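Local coordinates for protein xyloglucan-specific endo-beta-1,4-glucanase BoGH9A (Bacteroides ovatus, PDB 6DHT) that hydrolyses the beta-1,4-glucosidic linkages inside the backbone of xyloglucans, releasing xyloglucan oligosaccharides for breakdown by a gut bacterium, at residues 129-134 / 506-511; 246-251 / 500-505; 268-273 / 339-344; 275-280 / 346-351. All coordinates share one frame; numbering follows the deposited sequence.

All four contacts lie within the glycoside hydrolase family 9 region and form two clusters. Contacts 1 and 2 have centres 12 Å apart, touch each other and share one magnesium ion: the chain runs on from 500-505 into 506-511, giving the ion Ser501 and Asp504 from one contact and Ile506 from the other. Contacts 3 and 4, with centres 10 Å apart, are successive levels of a single pairing between helices 265-281 and 339-353, and a calcium ion binds at the contact 3 end. The centres of contacts 1 and 2 lie about 34 to 37 Å from those of contacts 3 and 4. Along the chain both helices fall between the early and late segments of contacts 1 and 2.

Contact 1: residues 129-134 / 506-511; sequences AGQWHR and IEDPIP. With MG (magnesium ion), chain X.
Trp132, the central residue of an inverse gamma turn, brings its CA to 6.6 Å from the CA of Ile510 in a meeting of two irregular loops. With CG anti to its carbonyl carbon (chi1 -54°), the indole reaches across 506-511. Its NE1 donates a nearly straight hydrogen bond to Asp508 O (2.9 Å, 169°); that oxygen lies in the ring plane, while NE1 stands above the carbonyl plane. One indole face carries two CH-pi contacts: Pro511 CD sits 3.5 Å from the centroid of the Trp132 six-membered ring, and Ile510 CA lies 4.0 Å from the centroid of its five-membered ring. Gln131 folds its own CG over the opposite face, so the ring is sandwiched. The 506-511 loop belongs to a magnesium site in which Ile506 O binds the ion at 2.1 Å, joined by Ser501, Asp504 and three waters. Water 2 of that shell donates to Asp508 O (2.7 Å), so this carbonyl accepts from both the indole and the metal-bound water, linking Trp132 to the ion through a second shell. Beside the ring, Ile506 CG2 approaches Trp132 NE1 obliquely at 3.5 Å and also touches the Gln131 amide.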
loop_
_atom_site.group_PDB
_atom_site.type_symbol
_atom_site.label_atom_id
_atom_site.label_comp_id
_atom_site.label_asym_id
_atom_site.label_seq_id
_atom_site.Cartn_x
_atom_site.Cartn_y
_atom_site.Cartn_z
ATOM N N ALA A 129 -9.715 10.802 16.076
ATOM C CA ALA A 129 -9.048 9.527 16.353
ATOM C C ALA A 129 -9.940 8.498 17.001
ATOM O O ALA A 129 -9.626 7.311 16.979
ATOM C CB ALA A 129 -7.827 9.764 17.228
ATOM N N GLY A 130 -11.042 8.929 17.599
ATOM C CA GLY A 130 -11.849 7.999 18.380
ATOM C C GLY A 130 -11.098 7.565 19.631
ATOM O O GLY A 130 -10.351 8.350 20.226
ATOM N N GLN A 131 -11.262 6.310 20.035
ATOM C CA GLN A 131 -10.646 5.874 21.285
ATOM C C GLN A 131 -9.117 5.814 21.218
ATOM O O GLN A 131 -8.458 5.778 22.254
ATOM C CB GLN A 131 -11.199 4.523 21.740
ATOM C CG GLN A 131 -10.880 3.367 20.834
ATOM C CD GLN A 131 -11.446 2.055 21.366
ATOM O OE1 GLN A 131 -11.487 1.828 22.570
ATOM N NE2 GLN A 131 -11.903 1.201 20.469
ATOM N N TRP A 132 -8.551 5.820 20.008
ATOM C CA TRP A 132 -7.090 5.743 19.858
ATOM C C TRP A 132 -6.462 7.123 19.762
ATOM O O TRP A 132 -5.704 7.412 18.834
ATOM C CB TRP A 132 -6.706 4.907 18.628
ATOM C CG TRP A 132 -7.336 3.528 18.628
ATOM C CD1 TRP A 132 -6.849 2.402 19.221
ATOM C CD2 TRP A 132 -8.573 3.161 18.025
ATOM N NE1 TRP A 132 -7.706 1.359 19.021
ATOM C CE2 TRP A 132 -8.776 1.799 18.282
ATOM C CE3 TRP A 132 -9.534 3.857 17.287
ATOM C CZ2 TRP A 132 -9.897 1.124 17.833
ATOM C CZ3 TRP A 132 -10.636 3.191 16.843
ATOM C CH2 TRP A 132 -10.813 1.840 17.102
ATOM N N HIS A 133 -6.795 7.980 20.723
ATOM C CA HIS A 133 -6.216 9.313 20.793
ATOM C C HIS A 133 -4.945 9.278 21.609
ATOM O O HIS A 133 -4.802 8.429 22.495
ATOM C CB HIS A 133 -7.217 10.320 21.384
ATOM C CG HIS A 133 -7.776 9.918 22.712
ATOM N ND1 HIS A 133 -7.156 10.226 23.905
ATOM C CD2 HIS A 133 -8.900 9.234 23.039
ATOM C CE1 HIS A 133 -7.871 9.748 24.908
ATOM N NE2 HIS A 133 -8.935 9.144 24.411
ATOM N N ARG A 134 -4.023 10.180 21.293
ATOM C CA ARG A 134 -2.782 10.302 22.048
ATOM C C ARG A 134 -2.168 11.675 21.914
ATOM O O ARG A 134 -2.552 12.475 21.067
ATOM C CB ARG A 134 -1.778 9.232 21.620
ATOM C CG ARG A 134 -1.242 9.377 20.207
ATOM C CD ARG A 134 -0.329 8.208 19.798
ATOM N NE ARG A 134 0.446 8.593 18.626
ATOM C CZ ARG A 134 0.105 8.362 17.358
ATOM N NH1 ARG A 134 -0.976 7.672 17.068
ATOM N NH2 ARG A 134 0.896 8.796 16.382
ATOM N N ILE A 506 -5.225 0.439 25.036
ATOM C CA ILE A 506 -6.477 0.124 24.364
ATOM C C ILE A 506 -6.391 -1.285 23.795
ATOM O O ILE A 506 -5.429 -1.621 23.099
ATOM C CB ILE A 506 -6.762 1.144 23.250
ATOM C CG1 ILE A 506 -6.861 2.542 23.864
ATOM C CG2 ILE A 506 -8.041 0.790 22.509
ATOM C CD1 ILE A 506 -6.607 3.636 22.912
ATOM N N GLU A 507 -7.350 -2.127 24.143
ATOM C CA GLU A 507 -7.326 -3.527 23.741
ATOM C C GLU A 507 -7.394 -3.650 22.210
ATOM O O GLU A 507 -6.558 -4.303 21.594
ATOM C CB GLU A 507 -8.481 -4.297 24.396
ATOM C CG GLU A 507 -8.591 -5.751 23.945
ATOM C CD GLU A 507 -9.670 -6.532 24.678
ATOM O OE1 GLU A 507 -10.139 -6.068 25.737
ATOM O OE2 GLU A 507 -10.051 -7.614 24.184
ATOM N N ASP A 508 -8.383 -3.028 21.593
ATOM C CA ASP A 508 -8.511 -3.159 20.152
ATOM C C ASP A 508 -7.361 -2.427 19.464
ATOM O O ASP A 508 -6.970 -1.329 19.865
ATOM C CB ASP A 508 -9.839 -2.589 19.682
ATOM C CG ASP A 508 -11.003 -3.476 20.022
ATOM O OD1 ASP A 508 -10.790 -4.686 20.274
ATOM O OD2 ASP A 508 -12.127 -2.949 20.030
ATOM N N PRO A 509 -6.802 -3.046 18.410
ATOM C CA PRO A 509 -5.740 -2.358 17.674
ATOM C C PRO A 509 -6.247 -1.133 16.904
ATOM O O PRO A 509 -7.444 -1.012 16.622
ATOM C CB PRO A 509 -5.278 -3.421 16.678
ATOM C CG PRO A 509 -6.473 -4.255 16.442
ATOM C CD PRO A 509 -7.143 -4.342 17.795
ATOM N N ILE A 510 -5.330 -0.239 16.548
ATOM C CA ILE A 510 -5.681 0.888 15.689
ATOM C C ILE A 510 -6.193 0.268 14.383
ATOM O O ILE A 510 -5.571 -0.646 13.821
ATOM C CB ILE A 510 -4.487 1.820 15.467
ATOM C CG1 ILE A 510 -4.024 2.380 16.826
ATOM C CG2 ILE A 510 -4.881 2.971 14.506
ATOM C CD1 ILE A 510 -2.765 3.224 16.783
ATOM N N PRO A 511 -7.340 0.749 13.879
ATOM C CA PRO A 511 -7.955 0.099 12.716
ATOM C C PRO A 511 -7.351 0.539 11.373
ATOM O O PRO A 511 -6.719 1.578 11.263
ATOM C CB PRO A 511 -9.423 0.570 12.785
ATOM C CG PRO A 511 -9.333 1.913 13.421
ATOM C CD PRO A 511 -8.216 1.780 14.465
HETATM MG MG MG X . -3.531 -1.476 22.163
HETATM O O HOH W 1 -3.846 -3.270 21.358
HETATM O O HOH W 2 -4.407 -0.533 20.446
HETATM O O HOH W 3 -2.674 -2.050 23.951
#

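Contact 2: residues 246-251 / 500-505; sequences EGFVKP and LSASDD. With MG (magnesium ion), chain X.
Lys250 leaves its backbone with CG anti to the carbonyl carbon (chi1 -62°), runs out extended and then bends at chi4 (-85°), which carries NZ to the carboxylate of Asp505. The salt bridge, 2.8 Å from Lys250 NZ to Asp505 OD2, is made from above the carboxylate plane (55° out of it), the two side chains crossing at about a right angle. On its way the lysine runs alongside Ser503 O, CG coming within 3.2 Å of it, and NZ adds a weak hydrogen bond to the same oxygen (3.3 Å). With an alanine here, Asp505 would probably lose its positive mate across the contact and Ser503 O its weak bond. Ser503 CB packs on the backbone, 3.4 Å from Val249 C, while its OG is hydrogen-bonded to Arg499 O in its own helix. Ser501 O on helix 499-503 and Asp504 OD1 in the loop that follows each bind the magnesium ion at 2.1 Å, with Ile506 O among the other ligands. At the other end, Phe248 stands at the centre of an inverse gamma turn and meets Ala502 CB with its ring edge, CD2 being 3.6 Å away. The same ring makes an edge-to-face contact with His497, a predicted active-site residue. Behind Lys250 in the chain, Pro251 CG rests 3.6 Å from Leu500 CD2, and Pro251 also touches Tyr167 and Tyr172.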
loop_
_atom_site.group_PDB
_atom_site.type_symbol
_atom_site.label_atom_id
_atom_site.label_comp_id
_atom_site.label_asym_id
_atom_site.label_seq_id
_atom_site.Cartn_x
_atom_site.Cartn_y
_atom_site.Cartn_z
ATOM N N GLU A 246 13.494 1.172 19.164
ATOM C CA GLU A 246 12.961 1.293 20.506
ATOM C C GLU A 246 12.243 0.034 20.947
ATOM O O GLU A 246 11.860 -0.826 20.143
ATOM C CB GLU A 246 11.987 2.479 20.565
ATOM C CG GLU A 246 12.578 3.812 20.177
ATOM C CD GLU A 246 13.423 4.493 21.260
ATOM O OE1 GLU A 246 13.912 3.796 22.183
ATOM O OE2 GLU A 246 13.593 5.733 21.184
ATOM N N GLY A 247 12.040 -0.101 22.254
ATOM C CA GLY A 247 11.180 -1.146 22.755
ATOM C C GLY A 247 9.735 -0.822 22.428
ATOM O O GLY A 247 9.447 0.176 21.728
ATOM N N PHE A 248 8.838 -1.660 22.919
ATOM C CA PHE A 248 7.403 -1.493 22.712
ATOM C C PHE A 248 6.838 -0.508 23.740
ATOM O O PHE A 248 6.120 -0.883 24.678
ATOM C CB PHE A 248 6.695 -2.846 22.639
ATOM C CG PHE A 248 6.808 -3.482 21.274
ATOM C CD1 PHE A 248 8.056 -3.698 20.709
ATOM C CD2 PHE A 248 5.686 -3.734 20.507
ATOM C CE1 PHE A 248 8.182 -4.221 19.437
ATOM C CE2 PHE A 248 5.807 -4.258 19.218
ATOM C CZ PHE A 248 7.060 -4.501 18.691
ATOM N N VAL A 249 7.175 0.760 23.520
ATOM C CA VAL A 249 6.805 1.844 24.414
ATOM C C VAL A 249 6.062 2.923 23.640
ATOM O O VAL A 249 6.139 2.972 22.411
ATOM C CB VAL A 249 8.046 2.470 25.062
ATOM C CG1 VAL A 249 8.833 1.397 25.826
ATOM C CG2 VAL A 249 8.949 3.115 24.055
ATOM N N LYS A 250 5.354 3.786 24.357
ATOM C CA LYS A 250 4.624 4.873 23.728
ATOM C C LYS A 250 5.587 5.899 23.139
ATOM O O LYS A 250 6.700 6.071 23.627
ATOM C CB LYS A 250 3.732 5.576 24.748
ATOM C CG LYS A 250 2.652 4.757 25.378
ATOM C CD LYS A 250 2.077 5.525 26.586
ATOM C CE LYS A 250 1.202 4.662 27.479
ATOM N NZ LYS A 250 -0.188 4.610 26.980
ATOM N N PRO A 251 5.169 6.612 22.089
ATOM C CA PRO A 251 6.089 7.623 21.551
ATOM C C PRO A 251 6.622 8.642 22.580
ATOM O O PRO A 251 7.803 8.991 22.544
ATOM C CB PRO A 251 5.239 8.318 20.483
ATOM C CG PRO A 251 4.326 7.261 20.006
ATOM C CD PRO A 251 3.993 6.430 21.224
ATOM N N LEU A 500 2.605 1.330 18.144
ATOM C CA LEU A 500 1.511 2.188 18.603
ATOM C C LEU A 500 0.361 1.413 19.243
ATOM O O LEU A 500 -0.093 1.754 20.334
ATOM C CB LEU A 500 0.952 3.030 17.457
ATOM C CG LEU A 500 1.793 4.206 16.967
ATOM C CD1 LEU A 500 1.094 4.878 15.766
ATOM C CD2 LEU A 500 2.060 5.247 18.018
ATOM N N SER A 501 -0.142 0.386 18.575
ATOM C CA SER A 501 -1.249 -0.397 19.126
ATOM C C SER A 501 -0.829 -1.169 20.383
ATOM O O SER A 501 -1.657 -1.443 21.268
ATOM C CB SER A 501 -1.812 -1.386 18.107
ATOM O OG SER A 501 -2.430 -0.694 17.019
ATOM N N ALA A 502 0.440 -1.563 20.440
ATOM C CA ALA A 502 0.894 -2.453 21.511
ATOM C C ALA A 502 1.168 -1.672 22.781
ATOM O O ALA A 502 1.099 -2.244 23.878
ATOM C CB ALA A 502 2.138 -3.240 21.074
ATOM N N SER A 503 1.492 -0.392 22.667
ATOM C CA SER A 503 1.885 0.396 23.834
ATOM C C SER A 503 0.814 1.331 24.339
ATOM O O SER A 503 1.005 1.997 25.356
ATOM C CB SER A 503 3.148 1.193 23.551
ATOM O OG SER A 503 2.913 2.168 22.551
ATOM N N ASP A 504 -0.307 1.420 23.639
ATOM C CA ASP A 504 -1.394 2.226 24.152
ATOM C C ASP A 504 -2.062 1.356 25.186
ATOM O O ASP A 504 -1.621 0.240 25.434
ATOM C CB ASP A 504 -2.341 2.736 23.052
ATOM C CG ASP A 504 -3.063 1.630 22.292
ATOM O OD1 ASP A 504 -3.191 0.485 22.770
ATOM O OD2 ASP A 504 -3.557 1.934 21.182
ATOM N N ASP A 505 -3.109 1.854 25.800
ATOM C CA ASP A 505 -3.755 1.071 26.829
ATOM C C ASP A 505 -5.146 0.734 26.335
ATOM O O ASP A 505 -6.099 0.719 27.090
ATOM C CB ASP A 505 -3.736 1.845 28.145
ATOM C CG ASP A 505 -2.308 2.162 28.607
ATOM O OD1 ASP A 505 -1.495 1.214 28.750
ATOM O OD2 ASP A 505 -1.989 3.357 28.798
HETATM MG MG MG X . -3.531 -1.476 22.163
HETATM O O HOH W 2 -4.407 -0.533 20.446
HETATM O O HOH W 3 -2.674 -2.050 23.951
HETATM O O HOH W 1 -3.846 -3.270 21.358
#

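Contact 3: residues 268-273 / 339-344; sequences ALDFAA and DDEFFW. With CA (calcium ion), chain C.
Leu269 lays CD1 squarely over the face of the Phe342 ring, 3.5 Å from its centroid and almost on the ring normal, in a CH-pi contact; CD2 of the same leucine reaches the CD1-CE1 side of the ring. One helical turn further on, Ala273 CB does the same to Trp344, sitting 3.3 Å from the centroid of its six-membered ring. That face is presented because Trp344 CG is anti to the backbone N (chi1 177°), which lays the indole along the neighbouring helix. Such close seating is consistent with the small size of the alanine. The indole edge meets Asp270, whose OD1 lies near the ring plane, 3.6 Å from Trp344 CZ3, while Trp344 NE1 is hydrogen-bonded to Glu348. Asp270 OD1 also touches Glu341 CG at 3.3 Å, and water 4 lies 2.6 Å from both Asp270 OD2 and Glu341 OE2, though which of them it bonds is doubtful. Glu341, bent at chi2 (81°), turns its carboxylate to the calcium ion, which it holds with both oxygens at 2.5 Å. Asp340 likewise chelates with both oxygens, and Asp335 OD2, His337 O, Gly376 O and a water bring the coordinating oxygens to eight. The ion would probably offset the negative charge gathered here. The two helix segments run nearly parallel, their axes approaching to 8.6 Å and inclined by 21°. Around them, helix 292-309 meets Leu269 through Tyr304 and Ala307, helix 379-386 meets Trp344 through Leu381, and Lys365 makes a cation-pi contact with Phe342.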
loop_
_atom_site.group_PDB
_atom_site.type_symbol
_atom_site.label_atom_id
_atom_site.label_comp_id
_atom_site.label_asym_id
_atom_site.label_seq_id
_atom_site.Cartn_x
_atom_site.Cartn_y
_atom_site.Cartn_z
ATOM N N ALA A 268 17.146 10.112 -3.171
ATOM C CA ALA A 268 17.091 11.279 -4.010
ATOM C C ALA A 268 16.098 11.095 -5.156
ATOM O O ALA A 268 15.339 12.000 -5.459
ATOM C CB ALA A 268 18.470 11.599 -4.555
ATOM N N LEU A 269 16.131 9.921 -5.774
ATOM C CA LEU A 269 15.250 9.668 -6.915
ATOM C C LEU A 269 13.777 9.479 -6.519
ATOM O O LEU A 269 12.895 10.002 -7.190
ATOM C CB LEU A 269 15.746 8.483 -7.723
ATOM C CG LEU A 269 17.054 8.776 -8.463
ATOM C CD1 LEU A 269 17.626 7.512 -8.999
ATOM C CD2 LEU A 269 16.818 9.766 -9.582
ATOM N N ASP A 270 13.513 8.733 -5.450
ATOM C CA ASP A 270 12.118 8.569 -5.015
ATOM C C ASP A 270 11.567 9.922 -4.544
ATOM O O ASP A 270 10.416 10.271 -4.808
ATOM C CB ASP A 270 12.023 7.551 -3.906
ATOM C CG ASP A 270 12.261 6.137 -4.390
ATOM O OD1 ASP A 270 12.053 5.873 -5.590
ATOM O OD2 ASP A 270 12.682 5.268 -3.582
ATOM N N PHE A 271 12.409 10.737 -3.895
ATOM C CA PHE A 271 12.060 12.113 -3.575
ATOM C C PHE A 271 11.752 12.922 -4.857
ATOM O O PHE A 271 10.741 13.627 -4.945
ATOM C CB PHE A 271 13.236 12.758 -2.794
ATOM C CG PHE A 271 13.066 14.213 -2.466
ATOM C CD1 PHE A 271 13.323 15.153 -3.426
ATOM C CD2 PHE A 271 12.721 14.642 -1.200
ATOM C CE1 PHE A 271 13.220 16.506 -3.155
ATOM C CE2 PHE A 271 12.602 15.990 -0.907
ATOM C CZ PHE A 271 12.864 16.939 -1.889
ATOM N N ALA A 272 12.631 12.821 -5.852
ATOM C CA ALA A 272 12.451 13.579 -7.084
ATOM C C ALA A 272 11.157 13.181 -7.781
ATOM O O ALA A 272 10.394 14.032 -8.204
ATOM C CB ALA A 272 13.640 13.383 -7.994
ATOM N N ALA A 273 10.908 11.880 -7.861
ATOM C CA ALA A 273 9.726 11.380 -8.566
ATOM C C ALA A 273 8.460 11.860 -7.878
ATOM O O ALA A 273 7.554 12.372 -8.515
ATOM C CB ALA A 273 9.758 9.880 -8.627
ATOM N N ASP A 339 18.023 1.712 -11.587
ATOM C CA ASP A 339 17.482 2.028 -12.918
ATOM C C ASP A 339 15.996 2.364 -12.848
ATOM O O ASP A 339 15.528 3.292 -13.524
ATOM C CB ASP A 339 17.668 0.863 -13.900
ATOM C CG ASP A 339 19.091 0.763 -14.450
ATOM O OD1 ASP A 339 19.914 1.664 -14.184
ATOM O OD2 ASP A 339 19.372 -0.218 -15.172
ATOM N N ASP A 340 15.261 1.606 -12.035
ATOM C CA ASP A 340 13.807 1.798 -11.951
ATOM C C ASP A 340 13.430 3.122 -11.299
ATOM O O ASP A 340 12.453 3.767 -11.698
ATOM C CB ASP A 340 13.127 0.627 -11.233
ATOM C CG ASP A 340 13.788 0.268 -9.907
ATOM O OD1 ASP A 340 14.919 -0.270 -9.915
ATOM O OD2 ASP A 340 13.170 0.485 -8.838
ATOM N N GLU A 341 14.215 3.560 -10.317
ATOM C CA GLU A 341 13.995 4.847 -9.681
ATOM C C GLU A 341 14.358 5.977 -10.673
ATOM O O GLU A 341 13.687 6.999 -10.728
ATOM C CB GLU A 341 14.794 4.957 -8.367
ATOM C CG GLU A 341 14.261 4.085 -7.201
ATOM C CD GLU A 341 14.696 2.631 -7.255
ATOM O OE1 GLU A 341 15.481 2.250 -8.153
ATOM O OE2 GLU A 341 14.243 1.838 -6.393
ATOM N N PHE A 342 15.432 5.795 -11.442
ATOM C CA PHE A 342 15.748 6.754 -12.499
ATOM C C PHE A 342 14.587 6.822 -13.507
ATOM O O PHE A 342 14.159 7.906 -13.900
ATOM C CB PHE A 342 17.068 6.382 -13.204
ATOM C CG PHE A 342 18.306 6.973 -12.559
ATOM C CD1 PHE A 342 18.529 8.332 -12.604
ATOM C CD2 PHE A 342 19.217 6.166 -11.923
ATOM C CE1 PHE A 342 19.654 8.886 -12.031
ATOM C CE2 PHE A 342 20.361 6.716 -11.345
ATOM C CZ PHE A 342 20.562 8.085 -11.402
ATOM N N PHE A 343 14.033 5.662 -13.861
ATOM C CA PHE A 343 12.927 5.636 -14.826
ATOM C C PHE A 343 11.712 6.369 -14.299
ATOM O O PHE A 343 11.107 7.196 -14.987
ATOM C CB PHE A 343 12.544 4.210 -15.180
ATOM C CG PHE A 343 11.345 4.112 -16.067
ATOM C CD1 PHE A 343 11.446 4.483 -17.389
ATOM C CD2 PHE A 343 10.127 3.633 -15.600
ATOM C CE1 PHE A 343 10.369 4.395 -18.229
ATOM C CE2 PHE A 343 9.046 3.545 -16.441
ATOM C CZ PHE A 343 9.163 3.924 -17.762
ATOM N N TRP A 344 11.343 6.065 -13.060
ATOM C CA TRP A 344 10.168 6.701 -12.466
ATOM C C TRP A 344 10.382 8.218 -12.321
ATOM O O TRP A 344 9.547 9.024 -12.757
ATOM C CB TRP A 344 9.784 6.017 -11.131
ATOM C CG TRP A 344 8.636 6.678 -10.451
ATOM C CD1 TRP A 344 7.558 7.260 -11.038
ATOM C CD2 TRP A 344 8.480 6.883 -9.038
ATOM N NE1 TRP A 344 6.730 7.822 -10.090
ATOM C CE2 TRP A 344 7.261 7.578 -8.850
ATOM C CE3 TRP A 344 9.228 6.516 -7.916
ATOM C CZ2 TRP A 344 6.801 7.956 -7.592
ATOM C CZ3 TRP A 344 8.756 6.887 -6.654
ATOM C CH2 TRP A 344 7.550 7.595 -6.512
HETATM CA CA CA C . 15.268 -0.158 -7.499
HETATM O O HOH W 4 13.120 2.793 -4.273
HETATM O O HOH W 5 15.837 -2.556 -7.560
#

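Contact 4: residues 275-280 / 346-351; sequences MAQSSR and ASELYF. With EDO (1,2-ethanediol), chain I.
Ala276 and Glu348 mark the tight side of this contact, where the axes of the two helix segments approach to 8.4 Å. Here Ala276 CB touches both Glu348 CB and Leu349 CD2, each at 3.8 Å from it. The small alanine lets the backbones approach, and Leu349 continues onto Tyr304 and Tyr358. Next to it Glu348 lays its carboxylate against Gln277, OE1 lying 3.6 Å from Gln277 CB. Water 6 bridges the two polar ends, accepting from Gln277 NE2 and donating to Glu348 OE2, while Gln277 OE1 is hydrogen-bonded to Gln187. Toward the partly exposed side the packing gives way to charge. Arg280 bends at chi3 (-54°) and grips Glu348 end-on, NH1 and NH2 each 2.8 Å from the single oxygen OE1. The guanidinium and carboxylate are nearly coplanar, 9° apart; NH2 uses the syn lone pair, whereas NH1 comes nearly in line with the C-O bond. NH1 is also hydrogen-bonded to Ser352. A leucine in place of Arg280 is likely to leave Glu348 OE1 without both donors, a buried negative charge lacking its mate. Looser still, Phe351 CB merely lies over one guanidinium face, 4.0 Å from Arg280 NH1, and an ethanediol molecule is only weakly bonded to Arg280 O. Two helices running nearly parallel, 29° apart, and 66 residues separated in sequence fit neighbours in one layer of the (alpha/alpha)6 barrel of family 9 hydrolases.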
loop_
_atom_site.group_PDB
_atom_site.type_symbol
_atom_site.label_atom_id
_atom_site.label_comp_id
_atom_site.label_asym_id
_atom_site.label_seq_id
_atom_site.Cartn_x
_atom_site.Cartn_y
_atom_site.Cartn_z
ATOM N N MET A 275 8.052 14.268 -5.727
ATOM C CA MET A 275 7.915 15.718 -5.689
ATOM C C MET A 275 7.471 16.274 -7.057
ATOM O O MET A 275 6.605 17.130 -7.110
ATOM C CB MET A 275 9.218 16.363 -5.182
ATOM C CG MET A 275 9.440 16.125 -3.697
ATOM S SD MET A 275 8.200 16.957 -2.727
ATOM C CE MET A 275 8.556 16.279 -1.112
ATOM N N ALA A 276 8.024 15.720 -8.124
ATOM C CA ALA A 276 7.581 16.087 -9.470
ATOM C C ALA A 276 6.091 15.720 -9.674
ATOM O O ALA A 276 5.303 16.523 -10.191
ATOM C CB ALA A 276 8.454 15.414 -10.495
ATOM N N GLN A 277 5.718 14.500 -9.276
ATOM C CA GLN A 277 4.323 14.076 -9.299
ATOM C C GLN A 277 3.453 15.044 -8.496
ATOM O O GLN A 277 2.434 15.530 -8.966
ATOM C CB GLN A 277 4.232 12.672 -8.690
ATOM C CG GLN A 277 2.878 11.960 -8.809
ATOM C CD GLN A 277 2.803 10.728 -7.931
ATOM O OE1 GLN A 277 3.127 10.772 -6.748
ATOM N NE2 GLN A 277 2.391 9.629 -8.513
ATOM N N SER A 278 3.845 15.274 -7.237
ATOM C CA SER A 278 3.069 16.132 -6.345
ATOM C C SER A 278 2.914 17.565 -6.871
ATOM O O SER A 278 1.893 18.209 -6.630
ATOM C CB SER A 278 3.685 16.145 -4.944
ATOM O OG SER A 278 3.716 14.817 -4.421
ATOM N N SER A 279 3.944 18.062 -7.551
ATOM C CA SER A 279 3.895 19.405 -8.114
ATOM C C SER A 279 2.654 19.560 -8.985
ATOM O O SER A 279 1.945 20.561 -8.894
ATOM C CB SER A 279 5.151 19.678 -8.930
ATOM O OG SER A 279 5.122 21.021 -9.374
ATOM N N ARG A 280 2.370 18.559 -9.818
ATOM C CA ARG A 280 1.200 18.618 -10.689
ATOM C C ARG A 280 -0.094 18.531 -9.899
ATOM O O ARG A 280 -1.060 19.252 -10.153
ATOM C CB ARG A 280 1.221 17.479 -11.715
ATOM C CG ARG A 280 2.445 17.424 -12.576
ATOM C CD ARG A 280 2.283 16.437 -13.743
ATOM N NE ARG A 280 1.902 15.081 -13.350
ATOM C CZ ARG A 280 2.760 14.111 -13.027
ATOM N NH1 ARG A 280 4.059 14.347 -13.037
ATOM N NH2 ARG A 280 2.308 12.908 -12.678
ATOM N N ALA A 346 12.584 10.250 -13.919
ATOM C CA ALA A 346 12.710 10.936 -15.205
ATOM C C ALA A 346 11.333 11.044 -15.841
ATOM O O ALA A 346 11.006 12.079 -16.425
ATOM C CB ALA A 346 13.670 10.192 -16.093
ATOM N N SER A 347 10.522 9.984 -15.732
ATOM C CA SER A 347 9.159 10.017 -16.293
ATOM C C SER A 347 8.319 11.122 -15.653
ATOM O O SER A 347 7.714 11.935 -16.348
ATOM C CB SER A 347 8.465 8.666 -16.151
ATOM O OG SER A 347 9.103 7.686 -16.935
ATOM N N GLU A 348 8.318 11.198 -14.321
ATOM C CA GLU A 348 7.567 12.235 -13.654
ATOM C C GLU A 348 8.072 13.619 -14.040
ATOM O O GLU A 348 7.282 14.520 -14.199
ATOM C CB GLU A 348 7.619 12.044 -12.128
ATOM C CG GLU A 348 6.969 10.773 -11.606
ATOM C CD GLU A 348 5.431 10.793 -11.672
ATOM O OE1 GLU A 348 4.806 11.777 -12.167
ATOM O OE2 GLU A 348 4.832 9.787 -11.215
ATOM N N LEU A 349 9.394 13.783 -14.093
ATOM C CA LEU A 349 9.944 15.084 -14.450
ATOM C C LEU A 349 9.598 15.467 -15.884
ATOM O O LEU A 349 9.290 16.613 -16.154
ATOM C CB LEU A 349 11.453 15.123 -14.203
ATOM C CG LEU A 349 11.760 15.382 -12.715
ATOM C CD1 LEU A 349 13.161 14.949 -12.336
ATOM C CD2 LEU A 349 11.494 16.837 -12.317
ATOM N N TYR A 350 9.606 14.493 -16.782
ATOM C CA TYR A 350 9.142 14.751 -18.142
ATOM C C TYR A 350 7.688 15.231 -18.160
ATOM O O TYR A 350 7.347 16.199 -18.856
ATOM C CB TYR A 350 9.286 13.514 -19.009
ATOM C CG TYR A 350 8.797 13.665 -20.447
ATOM C CD1 TYR A 350 9.183 14.754 -21.228
ATOM C CD2 TYR A 350 7.982 12.706 -21.032
ATOM C CE1 TYR A 350 8.754 14.885 -22.547
ATOM C CE2 TYR A 350 7.571 12.821 -22.347
ATOM C CZ TYR A 350 7.955 13.916 -23.098
ATOM O OH TYR A 350 7.538 14.034 -24.410
ATOM N N PHE A 351 6.805 14.563 -17.424
ATOM C CA PHE A 351 5.398 14.960 -17.462
ATOM C C PHE A 351 5.132 16.277 -16.746
ATOM O O PHE A 351 4.246 17.030 -17.142
ATOM C CB PHE A 351 4.493 13.827 -16.951
ATOM C CG PHE A 351 4.482 12.638 -17.880
ATOM C CD1 PHE A 351 4.138 12.798 -19.224
ATOM C CD2 PHE A 351 4.846 11.386 -17.439
ATOM C CE1 PHE A 351 4.168 11.734 -20.086
ATOM C CE2 PHE A 351 4.872 10.308 -18.301
ATOM C CZ PHE A 351 4.523 10.480 -19.628
HETATM C C1 EDO I . -3.992 16.568 -11.093
HETATM O O1 EDO I . -2.787 16.893 -11.806
HETATM C C2 EDO I . -4.704 15.466 -11.865
HETATM O O2 EDO I . -3.735 14.541 -12.379
HETATM O O HOH W 6 2.347 9.679 -11.555
#